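Local coordinates for calcineurin-like phosphoesterase domain-containing protein (Aquifex aeolicus, PDB 1XM7) that is of unknown function but, as a member of the calcineurin-like phosphoesterase family, is probably a hydrolase, at residues Tyr99-His104 and Glu138-Leu143; Arg108-His113 and Glu129-Ile134. All coordinates share one frame; numbering follows the deposited sequence.

Contact 1. Residues Tyr99-His104 and Glu138-Leu143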
loop_
_atom_site.group_PDB
_atom_site.type_symbol
_atom_site.label_atom_id
_atom_site.label_comp_id
_atom_site.label_asym_id
_atom_site.label_seq_id
_atom_site.Cartn_x
_atom_site.Cartn_y
_atom_site.Cartn_z
ATOM N N TYR A 99 -6.675 8.406 4.940
ATOM C CA TYR A 99 -7.297 7.872 3.733
ATOM C C TYR A 99 -7.233 8.886 2.618
ATOM O O TYR A 99 -6.845 10.029 2.825
ATOM C CB TYR A 99 -8.767 7.547 3.970
ATOM C CG TYR A 99 -9.627 8.787 4.025
ATOM C CD1 TYR A 99 -9.623 9.610 5.145
ATOM C CD2 TYR A 99 -10.407 9.165 2.935
ATOM C CE1 TYR A 99 -10.373 10.779 5.181
ATOM C CE2 TYR A 99 -11.160 10.336 2.957
ATOM C CZ TYR A 99 -11.137 11.136 4.082
ATOM O OH TYR A 99 -11.870 12.295 4.109
ATOM N N LYS A 100 -7.641 8.460 1.433
ATOM C CA LYS A 100 -7.665 9.337 0.275
ATOM C C LYS A 100 -8.683 8.751 -0.667
ATOM O O LYS A 100 -8.725 7.539 -0.872
ATOM C CB LYS A 100 -6.300 9.381 -0.414
ATOM C CG LYS A 100 -5.977 10.705 -1.099
ATOM C CD LYS A 100 -6.700 10.883 -2.414
ATOM C CE LYS A 100 -6.190 12.123 -3.146
ATOM N NZ LYS A 100 -6.449 13.358 -2.350
ATOM N N ILE A 101 -9.520 9.609 -1.224
ATOM C CA ILE A 101 -10.518 9.144 -2.156
ATOM C C ILE A 101 -10.197 9.638 -3.554
ATOM O O ILE A 101 -9.872 10.810 -3.762
ATOM C CB ILE A 101 -11.917 9.603 -1.738
ATOM C CG1 ILE A 101 -12.304 8.891 -0.444
ATOM C CG2 ILE A 101 -12.916 9.287 -2.829
ATOM C CD1 ILE A 101 -13.616 9.323 0.133
ATOM N N ILE A 102 -10.251 8.714 -4.503
ATOM C CA ILE A 102 -9.987 9.043 -5.893
ATOM C C ILE A 102 -11.088 8.425 -6.745
ATOM O O ILE A 102 -11.764 7.491 -6.308
ATOM C CB ILE A 102 -8.587 8.526 -6.359
ATOM C CG1 ILE A 102 -8.530 7.002 -6.339
ATOM C CG2 ILE A 102 -7.502 9.069 -5.445
ATOM C CD1 ILE A 102 -7.225 6.456 -6.867
ATOM N N GLU A 103 -11.275 8.969 -7.945
ATOM C CA GLU A 103 -12.295 8.488 -8.874
ATOM C C GLU A 103 -11.591 8.009 -10.127
ATOM O O GLU A 103 -10.768 8.720 -10.691
ATOM C CB GLU A 103 -13.259 9.617 -9.240
ATOM C CG GLU A 103 -13.885 10.320 -8.042
ATOM C CD GLU A 103 -14.732 11.523 -8.440
ATOM O OE1 GLU A 103 -15.162 12.279 -7.534
ATOM O OE2 GLU A 103 -14.967 11.710 -9.658
ATOM N N HIS A 104 -11.909 6.804 -10.567
ATOM C CA HIS A 104 -11.274 6.275 -11.758
ATOM C C HIS A 104 -12.321 5.775 -12.744
ATOM O O HIS A 104 -13.138 4.921 -12.399
ATOM C CB HIS A 104 -10.333 5.135 -11.374
ATOM C CG HIS A 104 -9.612 4.521 -12.535
ATOM N ND1 HIS A 104 -9.725 3.184 -12.858
ATOM C CD2 HIS A 104 -8.758 5.055 -13.439
ATOM C CE1 HIS A 104 -8.971 2.924 -13.911
ATOM N NE2 HIS A 104 -8.373 4.041 -14.282
ATOM N N GLU A 138 -19.260 7.933 1.800
ATOM C CA GLU A 138 -18.933 8.484 0.488
ATOM C C GLU A 138 -19.419 7.627 -0.676
ATOM O O GLU A 138 -19.124 7.919 -1.827
ATOM C CB GLU A 138 -17.422 8.693 0.372
ATOM C CG GLU A 138 -16.835 9.600 1.436
ATOM C CD GLU A 138 -17.502 10.972 1.487
ATOM O OE1 GLU A 138 -17.505 11.689 0.457
ATOM O OE2 GLU A 138 -18.022 11.334 2.565
ATOM N N ASN A 139 -20.159 6.568 -0.374
ATOM C CA ASN A 139 -20.691 5.683 -1.406
ATOM C C ASN A 139 -19.608 5.191 -2.341
ATOM O O ASN A 139 -19.740 5.272 -3.560
ATOM C CB ASN A 139 -21.780 6.407 -2.196
ATOM C CG ASN A 139 -22.988 6.731 -1.337
ATOM O OD1 ASN A 139 -23.767 5.838 -0.989
ATOM N ND2 ASN A 139 -23.138 8.008 -0.965
ATOM N N CYS A 140 -18.540 4.664 -1.757
ATOM C CA CYS A 140 -17.412 4.157 -2.526
ATOM C C CYS A 140 -17.672 2.817 -3.202
ATOM O O CYS A 140 -18.426 1.972 -2.701
ATOM C CB CYS A 140 -16.176 4.059 -1.632
ATOM S SG CYS A 140 -15.573 5.672 -1.087
ATOM N N ASP A 141 -17.033 2.636 -4.351
ATOM C CA ASP A 141 -17.183 1.417 -5.120
ATOM C C ASP A 141 -16.109 0.385 -4.794
ATOM O O ASP A 141 -16.352 -0.825 -4.839
ATOM C CB ASP A 141 -17.160 1.760 -6.611
ATOM C CG ASP A 141 -18.355 2.597 -7.025
ATOM O OD1 ASP A 141 -19.480 2.045 -7.056
ATOM O OD2 ASP A 141 -18.178 3.806 -7.300
ATOM N N LEU A 142 -14.920 0.860 -4.450
ATOM C CA LEU A 142 -13.831 -0.047 -4.133
ATOM C C LEU A 142 -12.904 0.493 -3.052
ATOM O O LEU A 142 -12.770 1.703 -2.869
ATOM C CB LEU A 142 -13.027 -0.333 -5.400
ATOM C CG LEU A 142 -11.745 -1.154 -5.274
ATOM C CD1 LEU A 142 -12.065 -2.589 -4.839
ATOM C CD2 LEU A 142 -11.015 -1.129 -6.620
ATOM N N LEU A 143 -12.276 -0.428 -2.331
ATOM C CA LEU A 143 -11.326 -0.075 -1.293
ATOM C C LEU A 143 -10.026 -0.772 -1.612
ATOM O O LEU A 143 -9.992 -1.985 -1.755
ATOM C CB LEU A 143 -11.804 -0.538 0.083
ATOM C CG LEU A 143 -10.760 -0.447 1.212
ATOM C CD1 LEU A 143 -10.356 1.002 1.430
ATOM C CD2 LEU A 143 -11.322 -1.037 2.494
#
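The turn that leads from helix 125-137 into strand 142-145 meets edge strand 99-104 here, chiefly through Ile101 and Glu138. CD1 of Ile101 lies 3.5 Å from CG of Glu138. The same methyl is 3.9 Å from CB of Glu138. The two side chains cross at about a right angle, so the end of the isoleucine rests on the aliphatic base of the glutamate. A looser apolar contact joins CD1 of Ile101 to SG of Cys140, at 4.3 Å. Ile101 has CG1 anti to its own carbonyl carbon (chi1 -68°), and the extended second torsion (chi2 176°) carries CD1 on to Glu138. No hydrogen bond links the two segments.

In the four-stranded mixed sheet, strand 107-112 lies between strands 99-104 and 142-145. The contact therefore reaches over that intervening strand, and the CA atoms of Ile101 and Cys140 are still 8.5 Å apart. Asn139 is the first residue to leave the helix. Its positive phi and two bonds back into the last turn make a Schellman motif. The chain then turns toward the sheet, with Cys140 buried on the way.

Glu138 is bent at its second torsion (chi2 -56°). Its CB and CG serve the apolar contact, while OE1 forms a salt bridge with Arg108. Arg108 also touches Ile101, so one side chain contacts both partners. The backbone N of Arg108 is bound by OD2 of Asp141, which fixes the turn to strand 107-112. Ile134 of the helix adds to the cover over Ile101. CG1 of Ile101 lies at the edge of the Tyr99 ring, in its plane.

Contact 2. Residues Arg108-His113 and Glu129-Ile134; sequences RILLSH and EMVREI
Leu110 and Ser112 of strand 107-112 pack against Val131 and Ile134 of helix 125-137. CD1 of Leu110 lies 3.7 Å from CG1 of Val131 and 3.5 Å from the backbone O of Val131. CG of Leu110 meets CG2 of Ile134 at 3.9 Å, and CD2 of Leu110 is 4.1 Å from that methyl. The leucine and isoleucine side chains cross at about a right angle. The second torsion of Leu110 (chi2 -146°) is away from a staggered value; with it, CD1 is turned to Val131 and CD2 to Ile134.

Strand and helix are the first two elements of a beta-alpha-beta unit that ends in strand 142-145. Their axes run nearly antiparallel (164°) and come within 9.9 Å. Leu143 of the third element touches both Leu110 and Val131, so the three pack together.

Val131 splits its two methyls between strand residues. CG1 is anti to the backbone N (chi1 173°) and goes to Leu110. CG2 goes to Ser112, 3.4 Å from OG. This is a van der Waals contact; OG is hydrogen-bonded to the backbone O of Phe98. The next residue, His113, makes no contact with the helix segment; its ring meets that of His147, and ND1 bonds to the backbone O of Leu50. His113 also touches Asp9 and Asp52, a grouping consistent with the metal centre of calcineurin-like phosphoesterases.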
loop_
_atom_site.group_PDB
_atom_site.type_symbol
_atom_site.label_atom_id
_atom_site.label_comp_id
_atom_site.label_asym_id
_atom_site.label_seq_id
_atom_site.Cartn_x
_atom_site.Cartn_y
_atom_site.Cartn_z
ATOM N N ARG A 108 -15.694 5.167 -7.789
ATOM C CA ARG A 108 -15.063 5.887 -6.688
ATOM C C ARG A 108 -14.221 4.944 -5.834
ATOM O O ARG A 108 -14.711 3.910 -5.377
ATOM C CB ARG A 108 -16.161 6.536 -5.854
ATOM C CG ARG A 108 -15.720 7.707 -5.037
ATOM C CD ARG A 108 -16.921 8.505 -4.560
ATOM N NE ARG A 108 -16.486 9.590 -3.688
ATOM C CZ ARG A 108 -17.260 10.589 -3.273
ATOM N NH1 ARG A 108 -18.531 10.656 -3.652
ATOM N NH2 ARG A 108 -16.760 11.517 -2.463
ATOM N N ILE A 109 -12.960 5.319 -5.607
ATOM C CA ILE A 109 -12.033 4.484 -4.848
ATOM C C ILE A 109 -11.495 5.036 -3.522
ATOM O O ILE A 109 -10.934 6.137 -3.461
ATOM C CB ILE A 109 -10.804 4.104 -5.712
ATOM C CG1 ILE A 109 -11.260 3.569 -7.073
ATOM C CG2 ILE A 109 -9.971 3.046 -4.991
ATOM C CD1 ILE A 109 -10.127 3.338 -8.060
ATOM N N LEU A 110 -11.657 4.236 -2.469
ATOM C CA LEU A 110 -11.173 4.578 -1.141
ATOM C C LEU A 110 -9.801 3.941 -0.989
ATOM O O LEU A 110 -9.630 2.733 -1.198
ATOM C CB LEU A 110 -12.088 4.012 -0.050
ATOM C CG LEU A 110 -12.182 4.704 1.320
ATOM C CD1 LEU A 110 -12.376 3.650 2.385
ATOM C CD2 LEU A 110 -10.955 5.517 1.629
ATOM N N LEU A 111 -8.833 4.772 -0.627
ATOM C CA LEU A 111 -7.469 4.334 -0.406
ATOM C C LEU A 111 -7.189 4.491 1.077
ATOM O O LEU A 111 -7.276 5.594 1.632
ATOM C CB LEU A 111 -6.497 5.212 -1.179
ATOM C CG LEU A 111 -6.740 5.402 -2.673
ATOM C CD1 LEU A 111 -5.697 6.360 -3.199
ATOM C CD2 LEU A 111 -6.674 4.070 -3.406
ATOM N N SER A 112 -6.862 3.384 1.718
ATOM C CA SER A 112 -6.553 3.406 3.131
ATOM C C SER A 112 -5.545 2.297 3.415
ATOM O O SER A 112 -5.379 1.387 2.605
ATOM C CB SER A 112 -7.819 3.177 3.934
ATOM O OG SER A 112 -7.567 3.375 5.308
ATOM N N HIS A 113 -4.851 2.379 4.543
ATOM C CA HIS A 113 -3.894 1.343 4.887
ATOM C C HIS A 113 -4.633 0.177 5.517
ATOM O O HIS A 113 -4.279 -0.977 5.320
ATOM C CB HIS A 113 -2.873 1.869 5.889
ATOM C CG HIS A 113 -2.009 0.800 6.481
ATOM N ND1 HIS A 113 -1.004 0.175 5.771
ATOM C CD2 HIS A 113 -2.023 0.220 7.702
ATOM C CE1 HIS A 113 -0.439 -0.747 6.531
ATOM N NE2 HIS A 113 -1.037 -0.740 7.708
ATOM N N GLU A 129 -13.126 0.256 11.487
ATOM C CA GLU A 129 -14.471 0.817 11.487
ATOM C C GLU A 129 -14.547 2.169 10.787
ATOM O O GLU A 129 -15.548 2.499 10.163
ATOM C CB GLU A 129 -14.975 0.953 12.920
ATOM C CG GLU A 129 -16.159 1.878 13.073
ATOM C CD GLU A 129 -16.497 2.141 14.532
ATOM O OE1 GLU A 129 -15.559 2.278 15.351
ATOM O OE2 GLU A 129 -17.703 2.230 14.852
ATOM N N MET A 130 -13.492 2.958 10.898
ATOM C CA MET A 130 -13.479 4.266 10.264
ATOM C C MET A 130 -13.476 4.097 8.750
ATOM O O MET A 130 -14.183 4.804 8.031
ATOM C CB MET A 130 -12.252 5.050 10.726
ATOM C CG MET A 130 -12.256 5.379 12.226
ATOM S SD MET A 130 -13.654 6.419 12.703
ATOM C CE MET A 130 -12.808 7.686 13.401
ATOM N N VAL A 131 -12.686 3.142 8.272
ATOM C CA VAL A 131 -12.587 2.860 6.843
ATOM C C VAL A 131 -13.957 2.487 6.279
ATOM O O VAL A 131 -14.373 2.990 5.234
ATOM C CB VAL A 131 -11.589 1.695 6.583
ATOM C CG1 VAL A 131 -11.616 1.302 5.112
ATOM C CG2 VAL A 131 -10.177 2.114 6.992
ATOM N N ARG A 132 -14.643 1.586 6.976
ATOM C CA ARG A 132 -15.971 1.156 6.573
ATOM C C ARG A 132 -16.873 2.384 6.561
ATOM O O ARG A 132 -17.564 2.660 5.581
ATOM C CB ARG A 132 -16.526 0.135 7.562
ATOM C CG ARG A 132 -15.669 -1.094 7.733
ATOM C CD ARG A 132 -16.481 -2.227 8.353
ATOM N NE ARG A 132 -16.868 -1.961 9.735
ATOM C CZ ARG A 132 -16.124 -2.262 10.795
ATOM N NH1 ARG A 132 -14.949 -2.846 10.635
ATOM N NH2 ARG A 132 -16.551 -1.983 12.019
ATOM N N GLU A 133 -16.847 3.133 7.656
ATOM C CA GLU A 133 -17.672 4.321 7.767
ATOM C C GLU A 133 -17.494 5.242 6.573
ATOM O O GLU A 133 -18.475 5.623 5.929
ATOM C CB GLU A 133 -17.359 5.056 9.070
ATOM C CG GLU A 133 -18.610 5.392 9.877
ATOM C CD GLU A 133 -19.680 4.296 9.797
ATOM O OE1 GLU A 133 -19.427 3.152 10.261
ATOM O OE2 GLU A 133 -20.774 4.588 9.257
ATOM N N ILE A 134 -16.249 5.586 6.263
ATOM C CA ILE A 134 -15.963 6.460 5.120
ATOM C C ILE A 134 -16.511 5.831 3.844
ATOM O O ILE A 134 -17.205 6.482 3.058
ATOM C CB ILE A 134 -14.447 6.665 4.931
ATOM C CG1 ILE A 134 -13.892 7.571 6.030
ATOM C CG2 ILE A 134 -14.169 7.229 3.545
ATOM C CD1 ILE A 134 -12.373 7.630 6.043
#

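The centres of the two contacts lie 7 Å apart, on the same side of the chain's centre. Their segments come in the order 99-104, 108-113, 129-134 and 138-143, so contact 2 falls between the two halves of contact 1. Strands 99-104 and 107-112 follow each other and pair antiparallel; Ile102 O is 2.6 Å from Ile109 N, a probable hydrogen bond. Helix 125-137 then returns the chain to strand 142-145, which pairs parallel with 107-112 on its other edge. Contact 2 packs this helix on strand 107-112. Contact 1 joins the turn that follows the helix to the edge strand. Both cover one face of the sheet and hold helix and exit turn to it.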